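Local coordinates for PatF (PDB 4BG2), which probably acts in, or is related to the enzymes of, prenyl transfer in patellamide (cyanobactin) biosynthesis, with a helix-surrounded antiparallel beta barrel, at residues E51-V56 and G63-V68; G158-D163 and F234-V239; G274-V279 and F298-W303. One frame throughout, in Å; residues are numbered along the deposited sequence.

Interaction 1: residues E51-V56 and G63-V68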
loop_
_atom_site.group_PDB
_atom_site.type_symbol
_atom_site.label_atom_id
_atom_site.label_comp_id
_atom_site.label_asym_id
_atom_site.label_seq_id
_atom_site.Cartn_x
_atom_site.Cartn_y
_atom_site.Cartn_z
ATOM N N GLU A 51 6.162 4.870 -2.639
ATOM C CA GLU A 51 6.114 4.226 -1.325
ATOM C C GLU A 51 6.778 2.884 -1.440
ATOM O O GLU A 51 6.194 1.950 -1.996
ATOM C CB GLU A 51 4.675 4.038 -0.818
ATOM C CG GLU A 51 4.611 3.643 0.665
ATOM C CD GLU A 51 3.198 3.700 1.270
ATOM O OE1 GLU A 51 2.230 3.475 0.531
ATOM O OE2 GLU A 51 3.048 3.932 2.503
ATOM N N SER A 52 8.012 2.801 -0.970
ATOM C CA SER A 52 8.767 1.560 -0.982
ATOM C C SER A 52 8.549 0.826 0.354
ATOM O O SER A 52 8.273 1.445 1.371
ATOM C CB SER A 52 10.264 1.842 -1.176
ATOM O OG SER A 52 10.528 2.674 -2.300
ATOM N N SER A 53 8.742 -0.479 0.372
ATOM C CA SER A 53 8.655 -1.210 1.625
ATOM C C SER A 53 9.502 -2.478 1.633
ATOM O O SER A 53 10.007 -2.938 0.588
ATOM C CB SER A 53 7.197 -1.528 1.926
ATOM O OG SER A 53 6.650 -2.383 0.936
ATOM N N CYS A 54 9.677 -3.009 2.829
ATOM C CA CYS A 54 10.328 -4.290 3.046
ATOM C C CYS A 54 9.436 -5.139 3.900
ATOM O O CYS A 54 9.007 -4.721 4.984
ATOM C CB CYS A 54 11.665 -4.111 3.740
ATOM S SG CYS A 54 12.852 -3.171 2.765
ATOM N N GLN A 55 9.105 -6.316 3.402
ATOM C CA GLN A 55 8.374 -7.296 4.209
ATOM C C GLN A 55 9.410 -8.137 4.918
ATOM O O GLN A 55 10.266 -8.757 4.277
ATOM C CB GLN A 55 7.492 -8.177 3.348
ATOM C CG GLN A 55 6.700 -9.219 4.115
ATOM C CD GLN A 55 5.606 -9.811 3.251
ATOM O OE1 GLN A 55 5.876 -10.604 2.348
ATOM N NE2 GLN A 55 4.372 -9.408 3.504
ATOM N N VAL A 56 9.323 -8.149 6.244
ATOM C CA VAL A 56 10.250 -8.901 7.064
ATOM C C VAL A 56 9.581 -10.126 7.667
ATOM O O VAL A 56 8.464 -10.047 8.194
ATOM C CB VAL A 56 10.817 -8.017 8.183
ATOM C CG1 VAL A 56 11.715 -8.835 9.100
ATOM C CG2 VAL A 56 11.587 -6.830 7.580
ATOM N N GLY A 63 12.440 -6.964 -0.329
ATOM C CA GLY A 63 12.513 -5.518 -0.517
ATOM C C GLY A 63 12.000 -4.952 -1.833
ATOM O O GLY A 63 11.980 -3.736 -2.006
ATOM N N GLY A 64 11.640 -5.795 -2.789
ATOM C CA GLY A 64 11.210 -5.289 -4.101
ATOM C C GLY A 64 9.724 -4.959 -4.122
ATOM O O GLY A 64 8.962 -5.592 -4.848
ATOM N N ARG A 65 9.334 -3.955 -3.336
ATOM C CA ARG A 65 7.946 -3.582 -3.121
ATOM C C ARG A 65 7.769 -2.068 -3.225
ATOM O O ARG A 65 8.379 -1.305 -2.442
ATOM C CB ARG A 65 7.468 -4.043 -1.747
ATOM C CG ARG A 65 7.567 -5.532 -1.515
ATOM C CD ARG A 65 7.574 -5.868 -0.034
ATOM N NE ARG A 65 6.422 -5.268 0.630
ATOM C CZ ARG A 65 5.223 -5.818 0.700
ATOM N NH1 ARG A 65 4.980 -7.020 0.183
ATOM N NH2 ARG A 65 4.248 -5.154 1.293
ATOM N N TYR A 66 6.947 -1.639 -4.186
ATOM C CA TYR A 66 6.683 -0.235 -4.437
ATOM C C TYR A 66 5.232 0.029 -4.769
ATOM O O TYR A 66 4.597 -0.738 -5.520
ATOM C CB TYR A 66 7.467 0.225 -5.652
ATOM C CG TYR A 66 8.926 -0.107 -5.598
ATOM C CD1 TYR A 66 9.807 0.712 -4.906
ATOM C CD2 TYR A 66 9.441 -1.218 -6.268
ATOM C CE1 TYR A 66 11.152 0.422 -4.850
ATOM C CE2 TYR A 66 10.798 -1.502 -6.235
ATOM C CZ TYR A 66 11.644 -0.673 -5.514
ATOM O OH TYR A 66 13.002 -0.924 -5.439
ATOM N N GLU A 67 4.719 1.136 -4.247
ATOM C CA GLU A 67 3.464 1.722 -4.706
ATOM C C GLU A 67 3.780 3.148 -5.154
ATOM O O GLU A 67 4.367 3.916 -4.405
ATOM C CB GLU A 67 2.402 1.812 -3.592
ATOM C CG GLU A 67 1.899 0.542 -2.988
ATOM C CD GLU A 67 1.457 -0.466 -4.015
ATOM O OE1 GLU A 67 0.744 -0.143 -5.101
ATOM O OE2 GLU A 67 1.856 -1.570 -3.651
ATOM N N VAL A 68 3.359 3.493 -6.375
ATOM C CA VAL A 68 3.545 4.807 -6.929
ATOM C C VAL A 68 2.211 5.415 -7.339
ATOM O O VAL A 68 1.344 4.749 -7.956
ATOM C CB VAL A 68 4.471 4.727 -8.143
ATOM C CG1 VAL A 68 4.687 6.120 -8.745
ATOM C CG2 VAL A 68 5.807 4.121 -7.739
#
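Ser53 and Arg65 meet within the beta hairpin of strands 48-57 and 60-70, neighbours in the antiparallel barrel, on the face that also carries Glu51 and Glu67. Arg65 NE gives a hydrogen bond to Ser53 OG, 2.9 Å away and tilted 18° from the guanidinium plane. The bend of the arginine chain at chi3 (54°) turns the guanidinium up on the Glu51 face, with NE toward Ser53 OG; Gln55 CB lies over one guanidinium face, 3.9 Å from the plane and offset toward the rim. A leucine here has no N-H for Ser53 OG, and would probably leave that hydroxyl without its mate and free to turn, with Gln55 CB missing the flat group it rests on. Further along the hairpin, Glu51 and Glu67 form an antiparallel hydrogen-bonded pair: Glu51 N lies 2.7 Å from Glu67 O, and Glu67 N lies 2.8 Å from Glu51 O. Between these pairs, Ser52 and Tyr66 form an antiparallel non-hydrogen-bonded pair, their side chains on the opposite face, Ser52 OG reaching the ring edge 3.3 Å from Tyr66 CD1. That side lies under helices 3-25 and 34-42, with His22 and Phe37 against the Tyr66 ring. The Glu51 side faces the barrel interior, where Glu51 OE2 bonds Tyr246 OH, while the other edge of 51-56 is hydrogen-bonded to strand 295-303 through the backbones of Ser52 and Cys54.

Interaction 2: residues G158-D163 and F234-V239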
loop_
_atom_site.group_PDB
_atom_site.type_symbol
_atom_site.label_atom_id
_atom_site.label_comp_id
_atom_site.label_asym_id
_atom_site.label_seq_id
_atom_site.Cartn_x
_atom_site.Cartn_y
_atom_site.Cartn_z
ATOM N N GLY A 158 -16.085 -10.870 -0.793
ATOM C CA GLY A 158 -16.943 -11.981 -0.406
ATOM C C GLY A 158 -16.693 -12.557 0.980
ATOM O O GLY A 158 -17.123 -13.663 1.270
ATOM N N GLY A 159 -15.995 -11.826 1.839
ATOM C CA GLY A 159 -15.803 -12.248 3.222
ATOM C C GLY A 159 -17.102 -12.079 3.977
ATOM O O GLY A 159 -18.004 -11.410 3.507
ATOM N N ARG A 160 -17.210 -12.710 5.129
ATOM C CA ARG A 160 -18.394 -12.572 5.983
ATOM C C ARG A 160 -17.953 -11.982 7.304
ATOM O O ARG A 160 -17.193 -12.600 8.023
ATOM C CB ARG A 160 -19.042 -13.929 6.258
ATOM C CG ARG A 160 -19.787 -14.562 5.095
ATOM C CD ARG A 160 -19.883 -16.073 5.310
ATOM N NE ARG A 160 -19.894 -16.851 4.072
ATOM C CZ ARG A 160 -18.841 -17.019 3.271
ATOM N NH1 ARG A 160 -17.668 -16.440 3.544
ATOM N NH2 ARG A 160 -18.962 -17.754 2.168
ATOM N N TYR A 161 -18.437 -10.802 7.619
ATOM C CA TYR A 161 -17.997 -10.087 8.811
ATOM C C TYR A 161 -19.166 -9.876 9.752
ATOM O O TYR A 161 -20.319 -9.964 9.336
ATOM C CB TYR A 161 -17.373 -8.741 8.404
ATOM C CG TYR A 161 -16.255 -8.915 7.394
ATOM C CD1 TYR A 161 -14.959 -9.199 7.822
ATOM C CD2 TYR A 161 -16.498 -8.844 6.025
ATOM C CE1 TYR A 161 -13.931 -9.394 6.925
ATOM C CE2 TYR A 161 -15.456 -9.021 5.102
ATOM C CZ TYR A 161 -14.176 -9.296 5.567
ATOM O OH TYR A 161 -13.125 -9.487 4.698
ATOM N N SER A 162 -18.867 -9.599 11.016
ATOM C CA SER A 162 -19.915 -9.280 11.985
ATOM C C SER A 162 -20.644 -7.990 11.592
ATOM O O SER A 162 -20.156 -7.216 10.757
ATOM C CB SER A 162 -19.327 -9.163 13.402
ATOM O OG SER A 162 -18.489 -8.028 13.541
ATOM N N ASP A 163 -21.822 -7.781 12.184
ATOM C CA ASP A 163 -22.569 -6.525 12.056
ATOM C C ASP A 163 -21.670 -5.313 12.329
ATOM O O ASP A 163 -21.595 -4.395 11.505
ATOM C CB ASP A 163 -23.742 -6.499 13.044
ATOM C CG ASP A 163 -24.893 -7.413 12.631
ATOM O OD1 ASP A 163 -24.929 -7.841 11.457
ATOM O OD2 ASP A 163 -25.776 -7.678 13.481
ATOM N N PHE A 234 -8.805 -5.492 6.123
ATOM C CA PHE A 234 -9.541 -6.744 6.226
ATOM C C PHE A 234 -9.707 -7.417 4.851
ATOM O O PHE A 234 -9.833 -6.748 3.820
ATOM C CB PHE A 234 -10.906 -6.458 6.823
ATOM C CG PHE A 234 -10.840 -5.942 8.245
ATOM C CD1 PHE A 234 -10.588 -4.613 8.494
ATOM C CD2 PHE A 234 -10.986 -6.810 9.309
ATOM C CE1 PHE A 234 -10.504 -4.140 9.797
ATOM C CE2 PHE A 234 -10.902 -6.357 10.612
ATOM C CZ PHE A 234 -10.654 -5.022 10.856
ATOM N N SER A 235 -9.723 -8.743 4.850
ATOM C CA SER A 235 -9.965 -9.509 3.634
ATOM C C SER A 235 -10.492 -10.868 4.011
ATOM O O SER A 235 -10.111 -11.412 5.037
ATOM C CB SER A 235 -8.656 -9.716 2.843
ATOM O OG SER A 235 -8.882 -10.313 1.561
ATOM N N LYS A 236 -11.294 -11.449 3.123
ATOM C CA LYS A 236 -11.672 -12.863 3.225
ATOM C C LYS A 236 -10.428 -13.751 3.339
ATOM O O LYS A 236 -10.486 -14.844 3.854
ATOM C CB LYS A 236 -12.388 -13.331 1.963
ATOM C CG LYS A 236 -13.101 -14.668 2.120
ATOM C CD LYS A 236 -13.803 -15.044 0.828
ATOM C CE LYS A 236 -14.619 -16.324 0.975
ATOM N NZ LYS A 236 -13.748 -17.541 1.055
ATOM N N THR A 237 -9.320 -13.290 2.771
ATOM C CA THR A 237 -8.100 -14.051 2.698
ATOM C C THR A 237 -7.279 -13.937 3.974
ATOM O O THR A 237 -6.325 -14.685 4.161
ATOM C CB THR A 237 -7.279 -13.540 1.511
ATOM O OG1 THR A 237 -7.904 -13.969 0.290
ATOM C CG2 THR A 237 -5.870 -14.038 1.563
ATOM N N ARG A 238 -7.664 -13.033 4.867
ATOM C CA ARG A 238 -6.894 -12.773 6.076
ATOM C C ARG A 238 -7.640 -13.270 7.307
ATOM O O ARG A 238 -8.805 -12.908 7.553
ATOM C CB ARG A 238 -6.659 -11.282 6.214
ATOM C CG ARG A 238 -5.690 -10.720 5.199
ATOM C CD ARG A 238 -5.505 -9.232 5.445
ATOM N NE ARG A 238 -4.796 -8.561 4.343
ATOM C CZ ARG A 238 -3.472 -8.438 4.227
ATOM N NH1 ARG A 238 -2.666 -8.944 5.164
ATOM N NH2 ARG A 238 -2.947 -7.803 3.159
ATOM N N VAL A 239 -6.961 -14.090 8.087
ATOM C CA VAL A 239 -7.488 -14.558 9.349
ATOM C C VAL A 239 -7.683 -13.386 10.331
ATOM O O VAL A 239 -8.636 -13.367 11.110
ATOM C CB VAL A 239 -6.588 -15.673 9.916
ATOM C CG1 VAL A 239 -6.782 -15.835 11.409
ATOM C CG2 VAL A 239 -6.910 -16.971 9.193
#
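Tyr161 and the Ser235-Lys236 peptide form a snug loop-to-loop packing contact, partly buried near the periphery of the barrel, where the turn linking strands 229-233 and 242-247 meets the link between helices 147-157 and 163-172. Tyr161 OH lies 3.1 Å from Ser235 C, which sits near the plane of the ring at its edge. Elsewhere on the ring, Tyr161 CE1 touches Phe234 CB at 4.2 Å. Although the hydroxyl is also close to Lys236 N, the angle is too poor for a bond. The polar link is made instead by Asp157, whose OD1 bonds Lys236 N and Ser235 OG while its OD2 bonds Tyr161 OH and Gly159 N, so one carboxylate ties both loops together. Alongside, the Lys236 chain follows the two glycines, its CG 3.8 Å from Gly159 CA and its CD 3.6 Å from Gly158 O. Its chi1 of -166° sets CG anti to the backbone N and sends the chain along that path. A beta carbon on Gly159 would press on Lys236 CA and collide with Tyr161 OH, whereas Gly158 takes a positive phi just past the helix. Arg160 runs beside Lys236 in the same direction, with Arg160 NH1 4.8 Å from Lys236 NZ, two like charges on exposed side chains, not in contact. Ser235 to Arg238 form a type I turn closed by Arg238 N to Ser235 O at 2.9 Å. Toward helix 163-172, Tyr161 and Phe234 both pack on Leu169, and Phe234 also meets Pro192 of strand 186-194.

Interaction 3: residues G274-V279 and F298-W303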
loop_
_atom_site.group_PDB
_atom_site.type_symbol
_atom_site.label_atom_id
_atom_site.label_comp_id
_atom_site.label_asym_id
_atom_site.label_seq_id
_atom_site.Cartn_x
_atom_site.Cartn_y
_atom_site.Cartn_z
ATOM N N GLY A 274 16.974 11.281 2.709
ATOM C CA GLY A 274 16.183 12.494 2.562
ATOM C C GLY A 274 14.869 12.184 1.875
ATOM O O GLY A 274 14.631 11.056 1.418
ATOM N N CYS A 275 14.003 13.183 1.809
ATOM C CA CYS A 275 12.813 13.133 0.960
ATOM C C CYS A 275 11.663 12.302 1.492
ATOM O O CYS A 275 10.630 12.228 0.845
ATOM C CB CYS A 275 13.188 12.691 -0.466
ATOM S SG CYS A 275 14.483 13.766 -1.142
ATOM N N ILE A 276 11.837 11.727 2.680
ATOM C CA ILE A 276 10.823 10.925 3.320
ATOM C C ILE A 276 9.785 11.783 4.028
ATOM O O ILE A 276 10.120 12.549 4.933
ATOM C CB ILE A 276 11.443 9.916 4.293
ATOM C CG1 ILE A 276 12.339 8.959 3.502
ATOM C CG2 ILE A 276 10.345 9.142 5.018
ATOM C CD1 ILE A 276 12.970 7.853 4.319
ATOM N N THR A 277 8.529 11.661 3.598
ATOM C CA THR A 277 7.424 12.439 4.152
ATOM C C THR A 277 6.682 11.670 5.257
ATOM O O THR A 277 6.125 12.276 6.154
ATOM C CB THR A 277 6.397 12.804 3.072
ATOM O OG1 THR A 277 5.972 11.614 2.391
ATOM C CG2 THR A 277 6.993 13.758 2.076
ATOM N N ASP A 278 6.703 10.342 5.189
ATOM C CA ASP A 278 6.038 9.506 6.169
ATOM C C ASP A 278 6.527 8.059 6.076
ATOM O O ASP A 278 7.042 7.628 5.038
ATOM C CB ASP A 278 4.511 9.570 5.967
ATOM C CG ASP A 278 4.083 9.162 4.568
ATOM O OD1 ASP A 278 3.897 7.945 4.345
ATOM O OD2 ASP A 278 3.914 10.040 3.682
ATOM N N VAL A 279 6.317 7.325 7.168
ATOM C CA VAL A 279 6.626 5.903 7.273
ATOM C C VAL A 279 5.410 5.219 7.839
ATOM O O VAL A 279 4.523 5.870 8.376
ATOM C CB VAL A 279 7.852 5.622 8.153
ATOM C CG1 VAL A 279 9.050 6.335 7.566
ATOM C CG2 VAL A 279 7.647 6.094 9.606
ATOM N N PHE A 298 7.486 -2.705 6.612
ATOM C CA PHE A 298 7.944 -1.354 6.900
ATOM C C PHE A 298 7.894 -0.530 5.589
ATOM O O PHE A 298 8.591 -0.828 4.635
ATOM C CB PHE A 298 9.361 -1.481 7.429
ATOM C CG PHE A 298 9.886 -0.256 8.138
ATOM C CD1 PHE A 298 9.788 1.002 7.575
ATOM C CD2 PHE A 298 10.546 -0.394 9.350
ATOM C CE1 PHE A 298 10.301 2.126 8.231
ATOM C CE2 PHE A 298 11.078 0.715 10.003
ATOM C CZ PHE A 298 10.945 1.982 9.448
ATOM N N TYR A 299 7.104 0.532 5.595
ATOM C CA TYR A 299 6.846 1.365 4.421
ATOM C C TYR A 299 7.491 2.715 4.667
ATOM O O TYR A 299 7.484 3.193 5.787
ATOM C CB TYR A 299 5.330 1.558 4.265
ATOM C CG TYR A 299 4.588 0.343 3.807
ATOM C CD1 TYR A 299 4.134 -0.620 4.692
ATOM C CD2 TYR A 299 4.356 0.136 2.433
ATOM C CE1 TYR A 299 3.439 -1.757 4.230
ATOM C CE2 TYR A 299 3.673 -0.979 1.979
ATOM C CZ TYR A 299 3.220 -1.912 2.863
ATOM O OH TYR A 299 2.569 -3.021 2.354
ATOM N N TYR A 300 8.048 3.323 3.630
ATOM C CA TYR A 300 8.435 4.715 3.672
ATOM C C TYR A 300 8.075 5.366 2.338
ATOM O O TYR A 300 8.132 4.711 1.290
ATOM C CB TYR A 300 9.922 4.875 4.028
ATOM C CG TYR A 300 10.891 4.331 3.020
ATOM C CD1 TYR A 300 11.276 3.004 3.048
ATOM C CD2 TYR A 300 11.451 5.153 2.064
ATOM C CE1 TYR A 300 12.186 2.510 2.130
ATOM C CE2 TYR A 300 12.369 4.670 1.154
ATOM C CZ TYR A 300 12.718 3.346 1.182
ATOM O OH TYR A 300 13.604 2.868 0.251
ATOM N N ASP A 301 7.727 6.652 2.392
ATOM C CA ASP A 301 7.146 7.392 1.285
ATOM C C ASP A 301 8.049 8.556 0.934
ATOM O O ASP A 301 8.455 9.329 1.820
ATOM C CB ASP A 301 5.759 7.891 1.695
ATOM C CG ASP A 301 4.955 8.504 0.534
ATOM O OD1 ASP A 301 5.253 8.254 -0.657
ATOM O OD2 ASP A 301 3.978 9.239 0.826
ATOM N N GLN A 302 8.387 8.666 -0.352
ATOM C CA GLN A 302 9.226 9.732 -0.860
ATOM C C GLN A 302 8.511 10.475 -1.986
ATOM O O GLN A 302 7.849 9.847 -2.838
ATOM C CB GLN A 302 10.554 9.158 -1.339
ATOM C CG GLN A 302 11.407 8.608 -0.205
ATOM C CD GLN A 302 12.671 7.933 -0.698
ATOM O OE1 GLN A 302 12.599 6.884 -1.322
ATOM N NE2 GLN A 302 13.828 8.512 -0.394
ATOM N N TRP A 303 8.616 11.806 -1.973
ATOM C CA TRP A 303 7.946 12.661 -2.949
ATOM C C TRP A 303 8.969 13.167 -3.965
ATOM O O TRP A 303 10.021 13.693 -3.602
ATOM C CB TRP A 303 7.164 13.808 -2.257
ATOM C CG TRP A 303 5.877 13.302 -1.531
ATOM C CD1 TRP A 303 5.685 12.054 -0.953
ATOM C CD2 TRP A 303 4.647 14.035 -1.294
ATOM N NE1 TRP A 303 4.424 11.972 -0.409
ATOM C CE2 TRP A 303 3.769 13.164 -0.595
ATOM C CE3 TRP A 303 4.201 15.331 -1.610
ATOM C CZ2 TRP A 303 2.476 13.552 -0.211
ATOM C CZ3 TRP A 303 2.922 15.716 -1.218
ATOM C CH2 TRP A 303 2.073 14.826 -0.529
#
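Asp278 and Asp301 bring their carboxylates together, with Asp278 OD2 only 3.0 Å from Asp301 OD2 and the two planes 59° apart. Each of these oxygens has its own donor. Thr277 OG1 bonds Asp278 OD2 at 2.9 Å, and Trp303 NE1 bonds Asp301 OD2 at 3.0 Å. The tryptophan bond leaves in the plane of the indole but meets the carboxylate from above its plane. Together the two donors probably ease the crowding of negative charge. Thr277 also lays CG2 over the five-membered ring of Trp303, a CH-pi contact 3.8 Å from the centroid; its chi1 of 54° leaves OG1 beside NE1 and the methyl above the ring. The backbone explains why Thr277 and Asp278 share this side: both lie opposite Asp301, which takes Thr277 N on its O at 2.9 Å and gives its N to Asp278 O. This is a classic beta bulge between strands 276-284 and 295-303, adjacent antiparallel strands of the barrel. On the other face, Ile276 CD1 packs on Tyr300 CD2 at 3.8 Å, and Ile276 CG1 meets Gln302 CG. The extended Gln302 chain reaches back past the strand start, where NE2 bonds Gly274 O at 3.2 Å with the acceptor in its amide plane. Farther out, Ser49 OG holds the second oxygen of Asp301, OD1, and Tyr300 OH is bonded to His22 ND1 of helix 3-25. Beside the glycine, Cys275 is joined by a disulfide to Cys306, which ties the start of strand 276-284 to the chain just beyond strand 295-303.

Overall arrangement
The three contacts follow one another along the chain, each closing before the next opens. Interactions 1 and 3 belong to one continuous part of the barrel: strands 48-57 and 295-303 are neighbours, joined by Ser52 O to Tyr300 N at 2.9 Å and Cys54 O to Phe298 N at 3.0 Å, and the centres of the two interactions are about 11 Å apart. The first hairpin thus meets the last strand and closes the barrel. Interaction 2 lies apart, its centre about 25 Å from that of interaction 1 and 30 Å from that of interaction 3, on the opposite side of the chain's centre from the latter. It joins the link between helices 147-157 and 163-172 to the turn between strands 229-233 and 242-247.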